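Local coordinates for protein 6-aminohexanoate-cyclic-dimer hydrolase (PDB 3A2Q) that hydrolyses the cyclic dimer of 6-aminohexanoate, a by-product of nylon-6 manufacture, to the linear dimer, as a member of the amidase family, at residues L6-D9 with A10-A14; E26-E29 with A30-H34; G155-A159 with A160-P164. The protein carries 1 engineered substitution. All blocks are in the same frame, centred on the assembly; numbering follows the deposited sequence.

Contact 1. Residues L6-D9 with A10-A14; sequences LWQD and ATAQA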
ATOM      1  N   LEU A   6      19.001   2.645  12.978  1.00 42.22           N
ATOM      2  CA  LEU A   6      17.644   2.311  12.574  1.00 41.28           C
ATOM      3  C   LEU A   6      17.473   2.067  11.074  1.00 39.89           C
ATOM      4  O   LEU A   6      16.355   1.857  10.607  1.00 40.19           O
ATOM      5  CB  LEU A   6      16.677   3.411  13.029  1.00 39.91           C
ATOM      6  CG  LEU A   6      16.554   3.650  14.541  1.00 39.91           C
ATOM      7  CD1 LEU A   6      15.542   4.752  14.806  1.00 40.53           C
ATOM      8  CD2 LEU A   6      16.127   2.366  15.233  1.00 42.51           C
ATOM      9  N   TRP A   7      18.567   2.089  10.318  1.00 40.12           N
ATOM     10  CA  TRP A   7      18.470   1.850   8.880  1.00 42.45           C
ATOM     11  C   TRP A   7      18.515   0.353   8.575  1.00 43.29           C
ATOM     12  O   TRP A   7      18.441  -0.059   7.418  1.00 48.84           O
ATOM     13  CB  TRP A   7      19.592   2.571   8.124  1.00 39.07           C
ATOM     14  CG  TRP A   7      19.289   2.739   6.653  1.00 37.39           C
ATOM     15  CD1 TRP A   7      20.024   2.267   5.601  1.00 38.50           C
ATOM     16  CD2 TRP A   7      18.159   3.413   6.082  1.00 35.25           C
ATOM     17  NE1 TRP A   7      19.421   2.607   4.410  1.00 36.29           N
ATOM     18  CE2 TRP A   7      18.276   3.310   4.676  1.00 31.90           C
ATOM     19  CE3 TRP A   7      17.059   4.095   6.621  1.00 31.50           C
ATOM     20  CZ2 TRP A   7      17.332   3.863   3.801  1.00 30.26           C
ATOM     21  CZ3 TRP A   7      16.117   4.645   5.748  1.00 33.58           C
ATOM     22  CH2 TRP A   7      16.264   4.523   4.354  1.00 32.28           C
ATOM     23  N   GLN A   8      18.635  -0.457   9.621  1.00 42.54           N
ATOM     24  CA  GLN A   8      18.667  -1.911   9.481  1.00 42.14           C
ATOM     25  C   GLN A   8      17.221  -2.357   9.255  1.00 40.17           C
ATOM     26  O   GLN A   8      16.301  -1.731   9.777  1.00 36.55           O
ATOM     27  CB  GLN A   8      19.197  -2.542  10.774  1.00 42.00           C
ATOM     28  CG  GLN A   8      20.530  -1.982  11.255  1.00 52.17           C
ATOM     29  CD  GLN A   8      21.718  -2.680  10.629  1.00 59.02           C
ATOM     30  OE1 GLN A   8      22.039  -3.814  10.979  1.00 65.87           O
ATOM     31  NE2 GLN A   8      22.374  -2.007   9.691  1.00 61.84           N
ATOM     32  N   ASP A   9      17.003  -3.422   8.485  1.00 39.95           N
ATOM     33  CA  ASP A   9      15.628  -3.866   8.268  1.00 38.90           C
ATOM     34  C   ASP A   9      15.086  -4.576   9.505  1.00 38.43           C
ATOM     35  O   ASP A   9      15.793  -4.728  10.499  1.00 39.32           O
ATOM     36  CB  ASP A   9      15.510  -4.766   7.023  1.00 39.16           C
ATOM     37  CG  ASP A   9      16.301  -6.051   7.134  1.00 38.13           C
ATOM     38  OD1 ASP A   9      16.649  -6.458   8.262  1.00 41.61           O
ATOM     39  OD2 ASP A   9      16.560  -6.668   6.077  1.00 40.52           O
ATOM     40  N   ALA A  10      13.826  -4.999   9.451  1.00 37.34           N
ATOM     41  CA  ALA A  10      13.197  -5.667  10.586  1.00 36.06           C
ATOM     42  C   ALA A  10      13.909  -6.950  11.002  1.00 36.71           C
ATOM     43  O   ALA A  10      14.048  -7.229  12.192  1.00 38.94           O
ATOM     44  CB  ALA A  10      11.733  -5.959  10.276  1.00 31.27           C
ATOM     45  N   THR A  11      14.356  -7.729  10.022  1.00 35.84           N
ATOM     46  CA  THR A  11      15.046  -8.977  10.307  1.00 37.54           C
ATOM     47  C   THR A  11      16.343  -8.723  11.076  1.00 39.24           C
ATOM     48  O   THR A  11      16.636  -9.409  12.055  1.00 39.42           O
ATOM     49  CB  THR A  11      15.373  -9.738   9.009  1.00 39.93           C
ATOM     50  OG1 THR A  11      14.154 -10.037   8.315  1.00 38.78           O
ATOM     51  CG2 THR A  11      16.102 -11.036   9.322  1.00 35.18           C
ATOM     52  N   ALA A  12      17.113  -7.733  10.635  1.00 37.67           N
ATOM     53  CA  ALA A  12      18.372  -7.405  11.294  1.00 37.73           C
ATOM     54  C   ALA A  12      18.131  -6.804  12.676  1.00 38.67           C
ATOM     55  O   ALA A  12      18.881  -7.073  13.613  1.00 39.27           O
ATOM     56  CB  ALA A  12      19.183  -6.443  10.434  1.00 36.74           C
ATOM     57  N   GLN A  13      17.086  -5.994  12.804  1.00 38.96           N
ATOM     58  CA  GLN A  13      16.765  -5.378  14.088  1.00 39.06           C
ATOM     59  C   GLN A  13      16.310  -6.414  15.102  1.00 41.60           C
ATOM     60  O   GLN A  13      16.569  -6.278  16.297  1.00 42.63           O
ATOM     61  CB  GLN A  13      15.673  -4.327  13.925  1.00 37.49           C
ATOM     62  CG  GLN A  13      16.153  -3.044  13.291  1.00 34.45           C
ATOM     63  CD  GLN A  13      15.085  -1.982  13.285  1.00 34.48           C
ATOM     64  OE1 GLN A  13      14.356  -1.822  14.261  1.00 35.92           O
ATOM     65  NE2 GLN A  13      14.991  -1.240  12.188  1.00 37.17           N
ATOM     66  N   ALA A  14      15.619  -7.442  14.619  1.00 40.93           N
ATOM     67  CA  ALA A  14      15.137  -8.505  15.487  1.00 42.36           C
ATOM     68  C   ALA A  14      16.327  -9.307  15.998  1.00 43.15           C
ATOM     69  O   ALA A  14      16.359  -9.715  17.158  1.00 44.51           O
ATOM     70  CB  ALA A  14      14.180  -9.410  14.725  1.00 41.71           C
TER
HETATM   71  O   HOH W   1      13.688   1.267  10.340  1.00 37.29           O
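Asp-9 and Ala-12 meet at the start of helix 10-19, where Asp-9 is the N-cap and its carboxylate makes the capping bond. Its OD1 accepts from Ala-12 N at 2.7 Å, a nearly straight bond (N-H...O 166°) that meets the oxygen almost end-on to its C-O bond. What puts it there is the first torsion: with chi1 at 63°, CG sits between the backbone N and the carbonyl carbon and the carboxylate folds back over the opening turn. OD1 also lies beside the methyl of Ala-12, 3.3 Å from its CB. The other oxygen, OD2, is taken up by a salt bridge with Arg-220 and a hydrogen bond with Ser-218. Asp-221 bonds to Ala-10 N and Thr-11 OG1.

Gln-13 reaches back past the cap. Its chain is extended beyond CG, and NE2 donates to Gln-8 O at 2.8 Å; the acceptor lies close to the plane of the amide, while the donor is tilted 35° from the carbonyl plane of Gln-8. Water 1 donates to Leu-6 O and takes a weak bond from the same NE2. Gln-8 CB rests against Ala-12 CB at 3.9 Å.

The chemistry implies a helix start held by an anionic cap, whose charge probably suits the positive end of the helix dipole and is probably offset in part by Arg-220, and by a neutral amide that ties the preceding loop to the first turn.

Contact 2. Residues E26-E29 with A30-H34; sequences ELLE and ATIAH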
ATOM      1  N   GLU A  26      16.119  -0.331  24.474  1.00 45.64           N
ATOM      2  CA  GLU A  26      17.043   0.498  23.713  1.00 48.26           C
ATOM      3  C   GLU A  26      16.491   0.744  22.314  1.00 47.53           C
ATOM      4  O   GLU A  26      16.325   1.889  21.894  1.00 47.95           O
ATOM      5  CB  GLU A  26      18.413  -0.179  23.622  1.00 45.26           C
ATOM      6  CG  GLU A  26      19.262  -0.028  24.875  1.00 56.41           C
ATOM      7  CD  GLU A  26      20.599  -0.738  24.769  1.00 59.90           C
ATOM      8  OE1 GLU A  26      21.507  -0.421  25.567  1.00 63.48           O
ATOM      9  OE2 GLU A  26      20.740  -1.618  23.894  1.00 63.28           O
ATOM     10  N   LEU A  27      16.198  -0.340  21.602  1.00 48.30           N
ATOM     11  CA  LEU A  27      15.658  -0.242  20.251  1.00 45.71           C
ATOM     12  C   LEU A  27      14.384   0.593  20.236  1.00 45.64           C
ATOM     13  O   LEU A  27      14.246   1.515  19.430  1.00 44.97           O
ATOM     14  CB  LEU A  27      15.365  -1.642  19.698  1.00 47.45           C
ATOM     15  CG  LEU A  27      14.775  -1.718  18.285  1.00 44.82           C
ATOM     16  CD1 LEU A  27      15.725  -1.071  17.289  1.00 40.88           C
ATOM     17  CD2 LEU A  27      14.521  -3.170  17.920  1.00 40.27           C
ATOM     18  N   LEU A  28      13.463   0.276  21.143  1.00 44.15           N
ATOM     19  CA  LEU A  28      12.192   0.988  21.229  1.00 44.20           C
ATOM     20  C   LEU A  28      12.383   2.464  21.559  1.00 44.99           C
ATOM     21  O   LEU A  28      11.812   3.330  20.896  1.00 42.68           O
ATOM     22  CB  LEU A  28      11.298   0.352  22.295  1.00 42.73           C
ATOM     23  CG  LEU A  28       9.783   0.364  22.054  1.00 49.90           C
ATOM     24  CD1 LEU A  28       9.078  -0.037  23.340  1.00 45.12           C
ATOM     25  CD2 LEU A  28       9.308   1.736  21.606  1.00 49.69           C
ATOM     26  N   GLU A  29      13.175   2.751  22.589  1.00 45.52           N
ATOM     27  CA  GLU A  29      13.419   4.132  22.990  1.00 44.36           C
ATOM     28  C   GLU A  29      14.221   4.885  21.937  1.00 43.66           C
ATOM     29  O   GLU A  29      14.020   6.081  21.730  1.00 43.53           O
ATOM     30  CB  GLU A  29      14.147   4.178  24.336  1.00 45.28           C
ATOM     31  CG  GLU A  29      13.322   3.665  25.504  1.00 39.54           C
ATOM     32  CD  GLU A  29      11.968   4.346  25.608  1.00 40.66           C
ATOM     33  OE1 GLU A  29      11.892   5.562  25.342  1.00 42.90           O
ATOM     34  OE2 GLU A  29      10.981   3.669  25.967  1.00 46.27           O
ATOM     35  N   ALA A  30      15.133   4.183  21.273  1.00 43.60           N
ATOM     36  CA  ALA A  30      15.939   4.794  20.226  1.00 42.60           C
ATOM     37  C   ALA A  30      15.019   5.127  19.055  1.00 43.15           C
ATOM     38  O   ALA A  30      15.212   6.127  18.360  1.00 44.15           O
ATOM     39  CB  ALA A  30      17.038   3.838  19.777  1.00 39.51           C
ATOM     40  N   THR A  31      14.011   4.283  18.850  1.00 40.38           N
ATOM     41  CA  THR A  31      13.050   4.481  17.772  1.00 39.47           C
ATOM     42  C   THR A  31      12.083   5.619  18.104  1.00 38.91           C
ATOM     43  O   THR A  31      11.781   6.454  17.251  1.00 38.84           O
ATOM     44  CB  THR A  31      12.250   3.187  17.500  1.00 39.56           C
ATOM     45  OG1 THR A  31      13.154   2.136  17.128  1.00 38.22           O
ATOM     46  CG2 THR A  31      11.245   3.406  16.380  1.00 38.86           C
ATOM     47  N   ILE A  32      11.602   5.652  19.345  1.00 38.69           N
ATOM     48  CA  ILE A  32      10.680   6.702  19.772  1.00 41.18           C
ATOM     49  C   ILE A  32      11.350   8.076  19.701  1.00 41.88           C
ATOM     50  O   ILE A  32      10.736   9.054  19.271  1.00 42.25           O
ATOM     51  CB  ILE A  32      10.179   6.463  21.218  1.00 43.56           C
ATOM     52  CG1 ILE A  32       9.387   5.156  21.286  1.00 43.08           C
ATOM     53  CG2 ILE A  32       9.305   7.624  21.667  1.00 42.75           C
ATOM     54  CD1 ILE A  32       8.889   4.806  22.671  1.00 43.60           C
ATOM     55  N   ALA A  33      12.610   8.145  20.121  1.00 41.54           N
ATOM     56  CA  ALA A  33      13.349   9.401  20.094  1.00 42.43           C
ATOM     57  C   ALA A  33      13.442   9.894  18.656  1.00 42.79           C
ATOM     58  O   ALA A  33      13.198  11.069  18.370  1.00 42.39           O
ATOM     59  CB  ALA A  33      14.746   9.198  20.670  1.00 41.18           C
ATOM     60  N   HIS A  34      13.792   8.982  17.753  1.00 41.53           N
ATOM     61  CA  HIS A  34      13.918   9.305  16.338  1.00 39.83           C
ATOM     62  C   HIS A  34      12.591   9.829  15.793  1.00 38.39           C
ATOM     63  O   HIS A  34      12.557  10.813  15.054  1.00 39.36           O
ATOM     64  CB  HIS A  34      14.356   8.060  15.562  1.00 38.88           C
ATOM     65  CG  HIS A  34      14.533   8.293  14.095  1.00 41.32           C
ATOM     66  ND1 HIS A  34      15.433   9.206  13.589  1.00 42.28           N
ATOM     67  CD2 HIS A  34      13.926   7.730  13.024  1.00 40.30           C
ATOM     68  CE1 HIS A  34      15.373   9.195  12.270  1.00 43.77           C
ATOM     69  NE2 HIS A  34      14.466   8.308  11.902  1.00 44.08           N
TER
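Leu-27 O is gripped twice by Thr-31. The hydroxyl OG1 donates to it at 2.6 Å from above the carbonyl plane, and Thr-31 N donates at 2.8 Å with a bent N-H...O angle of 139°; the two donors come in from opposite faces of that plane. The hydroxyl comes within range because OG1 stands anti to the carbonyl carbon of its own residue (chi1 -60°), which turns it back along the helix to the residue four places earlier. Leu-27 and Thr-31 extend alongside each other, with Leu-27 CD1 near the hydroxyl.

This is the i to i+4 pattern of an alpha helix, here within helix 24-42. The ladder continues with Ala-30 N on Glu-26 O, Ile-32 N on Leu-28 O and Ala-33 N on Glu-29 O. The helix's side chains sort onto different faces: Leu-27 packs on Gln-13 and Val-17 of helix 10-19, whereas Leu-28 and Ile-32 both lie on Leu-115 of strand 113-118 and on Arg-54 of helix 50-59.

The side chains of Leu-28 and Ile-32 pass at a slant. One methyl of the leucine, CD2, presses on the outer part of the isoleucine's longer branch, 3.3 Å from Ile-32 CD1 and 3.4 Å from Ile-32 CG1, both tighter than ordinary van der Waals contact. The leucine's first torsion, -147°, is displaced from the usual staggered value, in keeping with crowding at this point. Glu-29 lies alongside Ile-32, both carboxylate oxygens 4.1 Å from Ile-32 CD1, while its OE2 makes a salt bridge to Arg-54.

Contact 3. Residues G155-A159 with A160-P164; sequences GAAVA and AALSP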
ATOM      1  N   GLY A 155       4.195   4.699   4.075  1.00 22.46           N
ATOM      2  CA  GLY A 155       5.304   4.729   3.139  1.00 25.18           C
ATOM      3  C   GLY A 155       6.392   5.689   3.597  1.00 25.08           C
ATOM      4  O   GLY A 155       7.576   5.345   3.616  1.00 26.58           O
ATOM      5  N   ALA A 156       5.988   6.898   3.978  1.00 26.86           N
ATOM      6  CA  ALA A 156       6.930   7.916   4.442  1.00 28.32           C
ATOM      7  C   ALA A 156       7.611   7.490   5.737  1.00 27.78           C
ATOM      8  O   ALA A 156       8.813   7.696   5.916  1.00 29.00           O
ATOM      9  CB  ALA A 156       6.203   9.245   4.652  1.00 26.47           C
ATOM     10  N   ALA A 157       6.837   6.900   6.644  1.00 28.50           N
ATOM     11  CA  ALA A 157       7.375   6.456   7.924  1.00 28.53           C
ATOM     12  C   ALA A 157       8.531   5.485   7.724  1.00 30.29           C
ATOM     13  O   ALA A 157       9.593   5.643   8.321  1.00 32.22           O
ATOM     14  CB  ALA A 157       6.280   5.804   8.754  1.00 27.95           C
ATOM     15  N   VAL A 158       8.324   4.480   6.880  1.00 29.81           N
ATOM     16  CA  VAL A 158       9.363   3.497   6.616  1.00 26.09           C
ATOM     17  C   VAL A 158      10.557   4.120   5.893  1.00 26.21           C
ATOM     18  O   VAL A 158      11.704   3.771   6.157  1.00 26.32           O
ATOM     19  CB  VAL A 158       8.805   2.310   5.786  1.00 27.61           C
ATOM     20  CG1 VAL A 158       9.931   1.332   5.439  1.00 31.22           C
ATOM     21  CG2 VAL A 158       7.715   1.601   6.581  1.00 24.67           C
ATOM     22  N   ALA A 159      10.283   5.056   4.992  1.00 28.15           N
ATOM     23  CA  ALA A 159      11.347   5.718   4.249  1.00 27.58           C
ATOM     24  C   ALA A 159      12.228   6.556   5.182  1.00 30.10           C
ATOM     25  O   ALA A 159      13.413   6.741   4.924  1.00 28.92           O
ATOM     26  CB  ALA A 159      10.747   6.600   3.166  1.00 26.85           C
ATOM     27  N   ALA A 160      11.637   7.050   6.266  1.00 29.93           N
ATOM     28  CA  ALA A 160      12.354   7.875   7.238  1.00 32.86           C
ATOM     29  C   ALA A 160      12.815   7.082   8.455  1.00 33.58           C
ATOM     30  O   ALA A 160      13.237   7.657   9.458  1.00 33.80           O
ATOM     31  CB  ALA A 160      11.477   9.032   7.680  1.00 30.24           C
ATOM     32  N   ALA A 161      12.721   5.761   8.364  1.00 32.66           N
ATOM     33  CA  ALA A 161      13.141   4.869   9.439  1.00 32.27           C
ATOM     34  C   ALA A 161      12.400   5.034  10.767  1.00 32.41           C
ATOM     35  O   ALA A 161      12.965   4.771  11.828  1.00 32.40           O
ATOM     36  CB  ALA A 161      14.643   5.006   9.663  1.00 35.07           C
ATOM     37  N   LEU A 162      11.139   5.457  10.718  1.00 31.08           N
ATOM     38  CA  LEU A 162      10.369   5.603  11.948  1.00 31.03           C
ATOM     39  C   LEU A 162       9.973   4.195  12.400  1.00 34.33           C
ATOM     40  O   LEU A 162       9.528   3.988  13.530  1.00 34.31           O
ATOM     41  CB  LEU A 162       9.124   6.461  11.713  1.00 31.00           C
ATOM     42  CG  LEU A 162       9.345   7.805  11.013  1.00 33.55           C
ATOM     43  CD1 LEU A 162       8.067   8.627  11.090  1.00 32.18           C
ATOM     44  CD2 LEU A 162      10.495   8.558  11.664  1.00 31.60           C
ATOM     45  N   SER A 163      10.157   3.237  11.495  1.00 34.35           N
ATOM     46  CA  SER A 163       9.875   1.819  11.722  1.00 33.94           C
ATOM     47  C   SER A 163      10.415   1.068  10.509  1.00 34.56           C
ATOM     48  O   SER A 163      10.442   1.610   9.404  1.00 33.21           O
ATOM     49  CB  SER A 163       8.375   1.564  11.860  1.00 33.08           C
ATOM     50  OG  SER A 163       7.902   1.981  13.128  1.00 38.14           O
ATOM     51  N   PRO A 164      10.864  -0.182  10.699  1.00 33.16           N
ATOM     52  CA  PRO A 164      11.400  -0.955   9.572  1.00 32.06           C
ATOM     53  C   PRO A 164      10.319  -1.537   8.661  1.00 31.34           C
ATOM     54  O   PRO A 164      10.585  -1.886   7.512  1.00 32.93           O
ATOM     55  CB  PRO A 164      12.225  -2.040  10.256  1.00 31.84           C
ATOM     56  CG  PRO A 164      11.500  -2.244  11.556  1.00 33.06           C
ATOM     57  CD  PRO A 164      11.129  -0.854  11.986  1.00 32.23           C
TER
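Leu-162 folds back onto Ala-157 where a Schellman motif ends helix 152-159. Leu-162 N donates to Ala-157 O at 2.9 Å, and Ala-161 N donates to Val-158 O at 3.1 Å from above the carbonyl plane; Ala-161, with positive phi (61°), is the C-prime residue. This closure turns the chain toward strand 165-170 of the central sheet.

Along the leucine, CB stands 3.5 Å from Ala-157 O, the same oxygen its own amide holds. CG, set anti to the carbonyl carbon (chi1 -50°), keeps beside that oxygen. From there CD1 runs over the helix backbone to Ala-157 CA and ends 4.1 Å from Ala-157 CB, the apolar contact that so often accompanies a Schellman turn. The other branch, CD2, turns to His-34 of helix 24-42. With an alanine here, CG and both methyls are gone, which would probably strip Ala-157 CA and CB of the CD1 packing and open a gap beside His-34.

Beyond the turn, Ser-163 OG donates to Leu-162 O, while Ser-163 O receives a CA-H...O contact from Val-158 CA at 3.5 Å, with an angle of 163° at the hydrogen.

Overall arrangement
The three contacts form a compact group on one side of the chain's centre, their centres 12 to 13 Å apart. Leu-6 of contact 1 packs on Thr-31 and His-34 of contact 2, joining the lead-in to helix 10-19 with helix 24-42. Contact 3 touches both: His-34 NE2 lies 2.8 Å from Ala-160 O, a probable hydrogen bond, and Pro-164 CB is 3.5 Å from Gln-13 NE2. Contacts 1 and 2 lie away from the annotated sites. Contact 3 comes closer, with the side chain of Ala-157 about 10 Å from that of Lys-72, assigned by similarity to the charge relay system; its helix 152-159 begins just after Ser-150, which lines the 6-aminohexanoic acid pockets.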